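Local coordinates for glycoside Hydrolase (Bacteroides uniformis, PDB 5T99), which probably hydrolyses galactosidic linkages in agarose-derived oligosaccharides as a glycoside hydrolase of family 2, at residues 223-236 against 245-257. Sequence-based numbering, arbitrary orientation.
Sequences IINAQGETVAILND and QGKTLAYINMLNP. With EDO (1,2-ethanediol), chain D; EDO (1,2-ethanediol), chain E.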
ATOM      1  N   ILE A 223      28.023  -5.131   6.908  1.00 16.22           N
ATOM      2  CA  ILE A 223      26.845  -5.864   6.470  1.00 16.64           C
ATOM      3  C   ILE A 223      26.386  -6.737   7.611  1.00 17.00           C
ATOM      4  O   ILE A 223      27.113  -7.617   8.060  1.00 16.90           O
ATOM      5  CB  ILE A 223      27.115  -6.694   5.208  1.00 16.77           C
ATOM      6  CG1 ILE A 223      27.367  -5.731   4.042  1.00 17.02           C
ATOM      7  CG2 ILE A 223      25.923  -7.593   4.897  1.00 16.65           C
ATOM      8  CD1 ILE A 223      27.844  -6.386   2.772  1.00 17.42           C
ATOM      9  N   ILE A 224      25.162  -6.486   8.065  1.00 17.78           N
ATOM     10  CA  ILE A 224      24.659  -7.047   9.312  1.00 18.00           C
ATOM     11  C   ILE A 224      23.486  -7.963   8.988  1.00 18.48           C
ATOM     12  O   ILE A 224      22.580  -7.596   8.225  1.00 18.52           O
ATOM     13  CB  ILE A 224      24.224  -5.923  10.267  1.00 17.99           C
ATOM     14  CG1 ILE A 224      25.419  -5.011  10.603  1.00 17.66           C
ATOM     15  CG2 ILE A 224      23.584  -6.490  11.530  1.00 17.78           C
ATOM     16  CD1 ILE A 224      25.002  -3.704  11.257  1.00 17.99           C
ATOM     17  N   ASN A 225      23.516  -9.155   9.574  1.00 19.33           N
ATOM     18  CA  ASN A 225      22.485 -10.172   9.342  1.00 20.47           C
ATOM     19  C   ASN A 225      21.244  -9.933  10.206  1.00 21.10           C
ATOM     20  O   ASN A 225      21.198  -8.982  10.998  1.00 20.92           O
ATOM     21  CB  ASN A 225      23.064 -11.616   9.457  1.00 20.27           C
ATOM     22  CG  ASN A 225      23.373 -12.060  10.888  1.00 20.47           C
ATOM     23  OD1 ASN A 225      23.007 -11.422  11.876  1.00 20.74           O
ATOM     24  ND2 ASN A 225      24.062 -13.181  10.991  1.00 20.59           N
ATOM     25  N   ALA A 226      20.251 -10.799  10.022  1.00 22.44           N
ATOM     26  CA  ALA A 226      18.988 -10.750  10.747  1.00 24.08           C
ATOM     27  C   ALA A 226      19.107 -10.853  12.269  1.00 26.10           C
ATOM     28  O   ALA A 226      18.230 -10.339  12.951  1.00 26.66           O
ATOM     29  CB  ALA A 226      18.046 -11.831  10.230  1.00 24.22           C
ATOM     30  N   GLN A 227      20.165 -11.490  12.796  1.00 27.53           N
ATOM     31  CA  GLN A 227      20.376 -11.563  14.264  1.00 29.63           C
ATOM     32  C   GLN A 227      21.153 -10.371  14.840  1.00 28.95           C
ATOM     33  O   GLN A 227      21.465 -10.376  16.034  1.00 29.56           O
ATOM     34  CB  GLN A 227      21.089 -12.854  14.733  1.00 31.93           C
ATOM     35  CG  GLN A 227      20.975 -14.109  13.878  1.00 34.68           C
ATOM     36  CD  GLN A 227      19.576 -14.410  13.423  1.00 37.91           C
ATOM     37  OE1 GLN A 227      18.598 -14.083  14.094  1.00 41.54           O
ATOM     38  NE2 GLN A 227      19.467 -15.038  12.265  1.00 41.10           N
ATOM     39  N   GLY A 228      21.483  -9.371  14.017  1.00 27.74           N
ATOM     40  CA  GLY A 228      22.264  -8.213  14.467  1.00 26.52           C
ATOM     41  C   GLY A 228      23.781  -8.375  14.441  1.00 26.22           C
ATOM     42  O   GLY A 228      24.483  -7.461  14.863  1.00 25.30           O
ATOM     43  N   GLU A 229      24.296  -9.495  13.917  1.00 26.76           N
ATOM     44  CA  GLU A 229      25.754  -9.751  13.877  1.00 27.75           C
ATOM     45  C   GLU A 229      26.381  -9.291  12.546  1.00 25.25           C
ATOM     46  O   GLU A 229      25.874  -9.604  11.464  1.00 24.41           O
ATOM     47  CB  GLU A 229      26.071 -11.242  14.133  1.00 31.23           C
ATOM     48  CG  GLU A 229      25.825 -11.722  15.578  1.00 34.88           C
ATOM     49  CD  GLU A 229      26.946 -11.349  16.574  1.00 38.65           C
ATOM     50  OE1 GLU A 229      27.475 -12.269  17.233  1.00 44.31           O
ATOM     51  OE2 GLU A 229      27.313 -10.155  16.723  1.00 39.58           O
ATOM     52  N   THR A 230      27.478  -8.540  12.633  1.00 22.65           N
ATOM     53  CA  THR A 230      28.217  -8.102  11.455  1.00 21.67           C
ATOM     54  C   THR A 230      28.907  -9.314  10.858  1.00 20.13           C
ATOM     55  O   THR A 230      29.727  -9.934  11.529  1.00 20.01           O
ATOM     56  CB  THR A 230      29.293  -7.045  11.787  1.00 22.36           C
ATOM     57  OG1 THR A 230      28.702  -5.893  12.411  1.00 21.89           O
ATOM     58  CG2 THR A 230      30.029  -6.612  10.519  1.00 22.76           C
ATOM     59  N   VAL A 231      28.549  -9.656   9.622  1.00 18.70           N
ATOM     60  CA  VAL A 231      29.090 -10.845   8.926  1.00 17.98           C
ATOM     61  C   VAL A 231      30.095 -10.525   7.810  1.00 17.02           C
ATOM     62  O   VAL A 231      30.751 -11.424   7.291  1.00 16.40           O
ATOM     63  CB  VAL A 231      27.958 -11.749   8.376  1.00 17.88           C
ATOM     64  CG1 VAL A 231      27.019 -12.157   9.500  1.00 17.74           C
ATOM     65  CG2 VAL A 231      27.175 -11.078   7.237  1.00 18.03           C
ATOM     66  N   ALA A 232      30.213  -9.256   7.437  1.00 16.73           N
ATOM     67  CA  ALA A 232      31.208  -8.840   6.443  1.00 17.06           C
ATOM     68  C   ALA A 232      31.437  -7.346   6.550  1.00 17.08           C
ATOM     69  O   ALA A 232      30.520  -6.601   6.908  1.00 17.42           O
ATOM     70  CB  ALA A 232      30.765  -9.205   5.029  1.00 16.86           C
ATOM     71  N   ILE A 233      32.668  -6.927   6.258  1.00 17.01           N
ATOM     72  CA  ILE A 233      33.049  -5.519   6.261  1.00 16.81           C
ATOM     73  C   ILE A 233      33.778  -5.202   4.954  1.00 16.84           C
ATOM     74  O   ILE A 233      34.715  -5.913   4.568  1.00 16.64           O
ATOM     75  CB  ILE A 233      33.916  -5.158   7.489  1.00 16.70           C
ATOM     76  CG1 ILE A 233      33.034  -5.103   8.739  1.00 16.50           C
ATOM     77  CG2 ILE A 233      34.641  -3.820   7.276  1.00 16.91           C
ATOM     78  CD1 ILE A 233      33.787  -4.847  10.034  1.00 16.60           C
ATOM     79  N   LEU A 234      33.319  -4.148   4.272  1.00 16.77           N
ATOM     80  CA  LEU A 234      33.918  -3.708   3.020  1.00 16.56           C
ATOM     81  C   LEU A 234      34.432  -2.304   3.254  1.00 16.88           C
ATOM     82  O   LEU A 234      33.675  -1.428   3.684  1.00 17.29           O
ATOM     83  CB  LEU A 234      32.904  -3.709   1.879  1.00 16.38           C
ATOM     84  CG  LEU A 234      33.362  -3.071   0.547  1.00 16.46           C
ATOM     85  CD1 LEU A 234      34.619  -3.723  -0.026  1.00 15.99           C
ATOM     86  CD2 LEU A 234      32.222  -3.119  -0.466  1.00 16.61           C
ATOM     87  N   ASN A 235      35.715  -2.104   2.975  1.00 16.44           N
ATOM     88  CA  ASN A 235      36.330  -0.805   3.072  1.00 16.82           C
ATOM     89  C   ASN A 235      36.409  -0.140   1.696  1.00 17.14           C
ATOM     90  O   ASN A 235      36.542  -0.808   0.652  1.00 17.58           O
ATOM     91  CB  ASN A 235      37.710  -0.917   3.721  1.00 16.70           C
ATOM     92  CG  ASN A 235      37.624  -1.019   5.235  1.00 17.02           C
ATOM     93  OD1 ASN A 235      37.291  -0.044   5.913  1.00 17.24           O
ATOM     94  ND2 ASN A 235      37.907  -2.198   5.772  1.00 16.98           N
ATOM     95  N   ASP A 236      36.306   1.180   1.710  1.00 16.92           N
ATOM     96  CA  ASP A 236      36.394   1.989   0.503  1.00 17.15           C
ATOM     97  C   ASP A 236      36.915   3.354   0.929  1.00 17.46           C
ATOM     98  O   ASP A 236      37.168   3.568   2.116  1.00 17.42           O
ATOM     99  CB  ASP A 236      35.006   2.071  -0.166  1.00 16.54           C
ATOM    100  CG  ASP A 236      35.063   2.513  -1.618  1.00 16.40           C
ATOM    101  OD1 ASP A 236      36.186   2.604  -2.177  1.00 15.77           O
ATOM    102  OD2 ASP A 236      33.975   2.784  -2.200  1.00 16.17           O
ATOM    103  N   GLN A 245      30.826  17.231  -3.752  1.00 28.92           N
ATOM    104  CA  GLN A 245      30.269  15.918  -3.466  1.00 27.68           C
ATOM    105  C   GLN A 245      30.952  14.922  -4.398  1.00 26.06           C
ATOM    106  O   GLN A 245      31.129  15.203  -5.576  1.00 25.56           O
ATOM    107  CB  GLN A 245      28.785  15.973  -3.776  1.00 27.58           C
ATOM    108  CG  GLN A 245      27.960  14.788  -3.341  1.00 27.78           C
ATOM    109  CD  GLN A 245      26.584  14.799  -3.999  1.00 26.65           C
ATOM    110  OE1 GLN A 245      26.452  14.514  -5.197  1.00 26.48           O
ATOM    111  NE2 GLN A 245      25.559  15.123  -3.226  1.00 25.01           N
ATOM    112  N   GLY A 246      31.352  13.773  -3.862  1.00 24.17           N
ATOM    113  CA  GLY A 246      32.006  12.727  -4.655  1.00 23.02           C
ATOM    114  C   GLY A 246      31.337  11.380  -4.466  1.00 21.43           C
ATOM    115  O   GLY A 246      30.625  11.177  -3.479  1.00 21.01           O
ATOM    116  N   LYS A 247      31.567  10.475  -5.418  1.00 19.88           N
ATOM    117  CA  LYS A 247      31.008   9.116  -5.390  1.00 19.29           C
ATOM    118  C   LYS A 247      32.087   8.072  -5.574  1.00 18.44           C
ATOM    119  O   LYS A 247      33.056   8.289  -6.294  1.00 18.04           O
ATOM    120  CB  LYS A 247      29.977   8.920  -6.499  1.00 19.95           C
ATOM    121  CG  LYS A 247      28.695   9.720  -6.324  1.00 20.58           C
ATOM    122  CD  LYS A 247      27.882   9.726  -7.601  1.00 20.38           C
ATOM    123  CE  LYS A 247      26.519  10.317  -7.354  1.00 21.28           C
ATOM    124  NZ  LYS A 247      25.765  10.497  -8.625  1.00 22.22           N
ATOM    125  N   THR A 248      31.880   6.919  -4.954  1.00 17.82           N
ATOM    126  CA  THR A 248      32.807   5.813  -5.042  1.00 17.65           C
ATOM    127  C   THR A 248      32.036   4.513  -5.036  1.00 17.89           C
ATOM    128  O   THR A 248      30.966   4.426  -4.445  1.00 17.82           O
ATOM    129  CB  THR A 248      33.844   5.845  -3.888  1.00 17.35           C
ATOM    130  OG1 THR A 248      34.721   4.713  -3.985  1.00 16.47           O
ATOM    131  CG2 THR A 248      33.158   5.872  -2.516  1.00 17.18           C
ATOM    132  N   LEU A 249      32.616   3.512  -5.692  1.00 18.72           N
ATOM    133  CA  LEU A 249      32.031   2.193  -5.860  1.00 19.08           C
ATOM    134  C   LEU A 249      32.988   1.107  -5.383  1.00 18.65           C
ATOM    135  O   LEU A 249      34.182   1.148  -5.667  1.00 19.25           O
ATOM    136  CB  LEU A 249      31.704   1.967  -7.333  1.00 20.11           C
ATOM    137  CG  LEU A 249      30.298   2.360  -7.771  1.00 21.27           C
ATOM    138  CD1 LEU A 249      30.234   2.476  -9.288  1.00 22.22           C
ATOM    139  CD2 LEU A 249      29.282   1.340  -7.268  1.00 21.43           C
ATOM    140  N   ALA A 250      32.443   0.139  -4.658  1.00 18.14           N
ATOM    141  CA  ALA A 250      33.185  -1.025  -4.187  1.00 17.34           C
ATOM    142  C   ALA A 250      32.243  -2.224  -4.162  1.00 16.94           C
ATOM    143  O   ALA A 250      31.036  -2.057  -4.256  1.00 17.22           O
ATOM    144  CB  ALA A 250      33.718  -0.760  -2.792  1.00 17.35           C
ATOM    145  N   TYR A 251      32.787  -3.423  -4.009  1.00 16.41           N
ATOM    146  CA  TYR A 251      31.971  -4.637  -3.904  1.00 16.22           C
ATOM    147  C   TYR A 251      32.595  -5.599  -2.901  1.00 16.41           C
ATOM    148  O   TYR A 251      33.792  -5.539  -2.608  1.00 16.83           O
ATOM    149  CB  TYR A 251      31.810  -5.334  -5.265  1.00 15.97           C
ATOM    150  CG  TYR A 251      33.100  -5.971  -5.711  1.00 15.55           C
ATOM    151  CD1 TYR A 251      33.354  -7.325  -5.479  1.00 15.21           C
ATOM    152  CD2 TYR A 251      34.103  -5.198  -6.290  1.00 15.24           C
ATOM    153  CE1 TYR A 251      34.567  -7.902  -5.842  1.00 14.97           C
ATOM    154  CE2 TYR A 251      35.312  -5.761  -6.663  1.00 15.28           C
ATOM    155  CZ  TYR A 251      35.537  -7.111  -6.436  1.00 14.93           C
ATOM    156  OH  TYR A 251      36.718  -7.653  -6.804  1.00 14.71           O
ATOM    157  N   ILE A 252      31.771  -6.503  -2.404  1.00 16.73           N
ATOM    158  CA  ILE A 252      32.214  -7.513  -1.459  1.00 16.76           C
ATOM    159  C   ILE A 252      31.434  -8.798  -1.706  1.00 17.29           C
ATOM    160  O   ILE A 252      30.241  -8.754  -2.039  1.00 17.34           O
ATOM    161  CB  ILE A 252      32.063  -7.016  -0.005  1.00 16.60           C
ATOM    162  CG1 ILE A 252      32.652  -8.032   0.983  1.00 16.85           C
ATOM    163  CG2 ILE A 252      30.606  -6.709   0.331  1.00 16.52           C
ATOM    164  CD1 ILE A 252      32.828  -7.505   2.398  1.00 16.65           C
ATOM    165  N   ASN A 253      32.125  -9.929  -1.561  1.00 18.26           N
ATOM    166  CA  ASN A 253      31.527 -11.260  -1.688  1.00 18.64           C
ATOM    167  C   ASN A 253      30.797 -11.618  -0.389  1.00 18.56           C
ATOM    168  O   ASN A 253      31.288 -11.331   0.708  1.00 19.20           O
ATOM    169  CB  ASN A 253      32.602 -12.331  -1.943  1.00 19.04           C
ATOM    170  CG  ASN A 253      33.321 -12.166  -3.277  1.00 20.32           C
ATOM    171  OD1 ASN A 253      32.775 -11.647  -4.258  1.00 21.67           O
ATOM    172  ND2 ASN A 253      34.560 -12.635  -3.324  1.00 20.67           N
ATOM    173  N   MET A 254      29.617 -12.212  -0.538  1.00 18.18           N
ATOM    174  CA  MET A 254      28.881 -12.846   0.552  1.00 18.47           C
ATOM    175  C   MET A 254      28.759 -14.313   0.178  1.00 17.81           C
ATOM    176  O   MET A 254      28.036 -14.656  -0.751  1.00 16.87           O
ATOM    177  CB  MET A 254      27.468 -12.247   0.674  1.00 19.36           C
ATOM    178  CG  MET A 254      27.414 -10.753   0.940  1.00 19.75           C
ATOM    179  SD  MET A 254      27.906 -10.401   2.617  1.00 20.41           S
ATOM    180  CE  MET A 254      26.409 -10.808   3.502  1.00 20.87           C
ATOM    181  N   LEU A 255      29.500 -15.174   0.869  1.00 18.12           N
ATOM    182  CA  LEU A 255      29.400 -16.621   0.638  1.00 18.15           C
ATOM    183  C   LEU A 255      28.161 -17.189   1.339  1.00 17.61           C
ATOM    184  O   LEU A 255      27.758 -16.697   2.393  1.00 17.77           O
ATOM    185  CB  LEU A 255      30.679 -17.346   1.085  1.00 18.02           C
ATOM    186  CG  LEU A 255      32.013 -16.823   0.518  1.00 18.10           C
ATOM    187  CD1 LEU A 255      33.156 -17.739   0.947  1.00 18.01           C
ATOM    188  CD2 LEU A 255      32.001 -16.663  -1.002  1.00 17.42           C
ATOM    189  N   ASN A 256      27.549 -18.200   0.724  1.00 17.34           N
ATOM    190  CA  ASN A 256      26.339 -18.849   1.248  1.00 17.61           C
ATOM    191  C   ASN A 256      25.275 -17.851   1.712  1.00 17.56           C
ATOM    192  O   ASN A 256      24.776 -17.938   2.840  1.00 16.70           O
ATOM    193  CB  ASN A 256      26.722 -19.796   2.382  1.00 17.66           C
ATOM    194  CG  ASN A 256      27.757 -20.810   1.949  1.00 17.84           C
ATOM    195  OD1 ASN A 256      28.890 -20.818   2.449  1.00 18.25           O
ATOM    196  ND2 ASN A 256      27.385 -21.660   0.997  1.00 17.54           N
ATOM    197  N   PRO A 257      24.933 -16.886   0.835  1.00 17.57           N
ATOM    198  CA  PRO A 257      24.027 -15.806   1.222  1.00 17.69           C
ATOM    199  C   PRO A 257      22.612 -16.291   1.547  1.00 17.49           C
ATOM    200  O   PRO A 257      22.171 -17.318   1.030  1.00 16.55           O
ATOM    201  CB  PRO A 257      24.007 -14.918  -0.025  1.00 17.30           C
ATOM    202  CG  PRO A 257      24.215 -15.893  -1.136  1.00 17.47           C
ATOM    203  CD  PRO A 257      25.265 -16.813  -0.598  1.00 17.24           C
TER
HETATM  204  C1  EDO D 902      28.372 -14.246   4.762  1.00 19.65           C
HETATM  205  O1  EDO D 902      27.464 -14.280   3.660  1.00 18.38           O
HETATM  206  C2  EDO D 902      29.686 -13.547   4.406  1.00 19.92           C
HETATM  207  O2  EDO D 902      30.542 -14.357   3.581  1.00 21.20           O
HETATM  208  C1  EDO E 903      27.620 -18.961   6.476  1.00 27.05           C
HETATM  209  O1  EDO E 903      27.629 -17.549   6.738  1.00 27.62           O
HETATM  210  C2  EDO E 903      29.031 -19.432   6.115  1.00 26.87           C
HETATM  211  O2  EDO E 903      29.416 -18.988   4.803  1.00 25.77           O
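L234 and I252 form the middle of an apolar seam between strands 230-236 and 245-255, which run nearly antiparallel (157°) with axes 7.3 Å apart. These are edge strands of two different sheets, joined by side chains as in a beta-sandwich. I252 holds CG1 opposite its own amide nitrogen (chi1 -175°), which carries CD1 to CB of A232, 3.8 Å away; alanine is short enough to admit this methyl. L234 lays CD2 against CB of A250 at 3.6 Å, again a branched chain over a small one. Deeper in, M254 bends at chi2 and chi3, bringing CE to 3.5 Å from CG2 of I223. The same CE also meets CG2 of the more exposed V231, which with A232 faces I223 in a classic beta bulge.

One polar bond crosses the seam: T248 OG1 donates to D236 OD2 at 2.7 Å, on the syn side but 30° out of the carboxylate plane. An alanine in place of D236 would probably leave the T248 hydroxyl without this acceptor and open a gap beside A250.

Apolar packing thus closes one side of this family 2 sandwich, edge strand to edge strand, while a single charged acceptor ties one end near the surface.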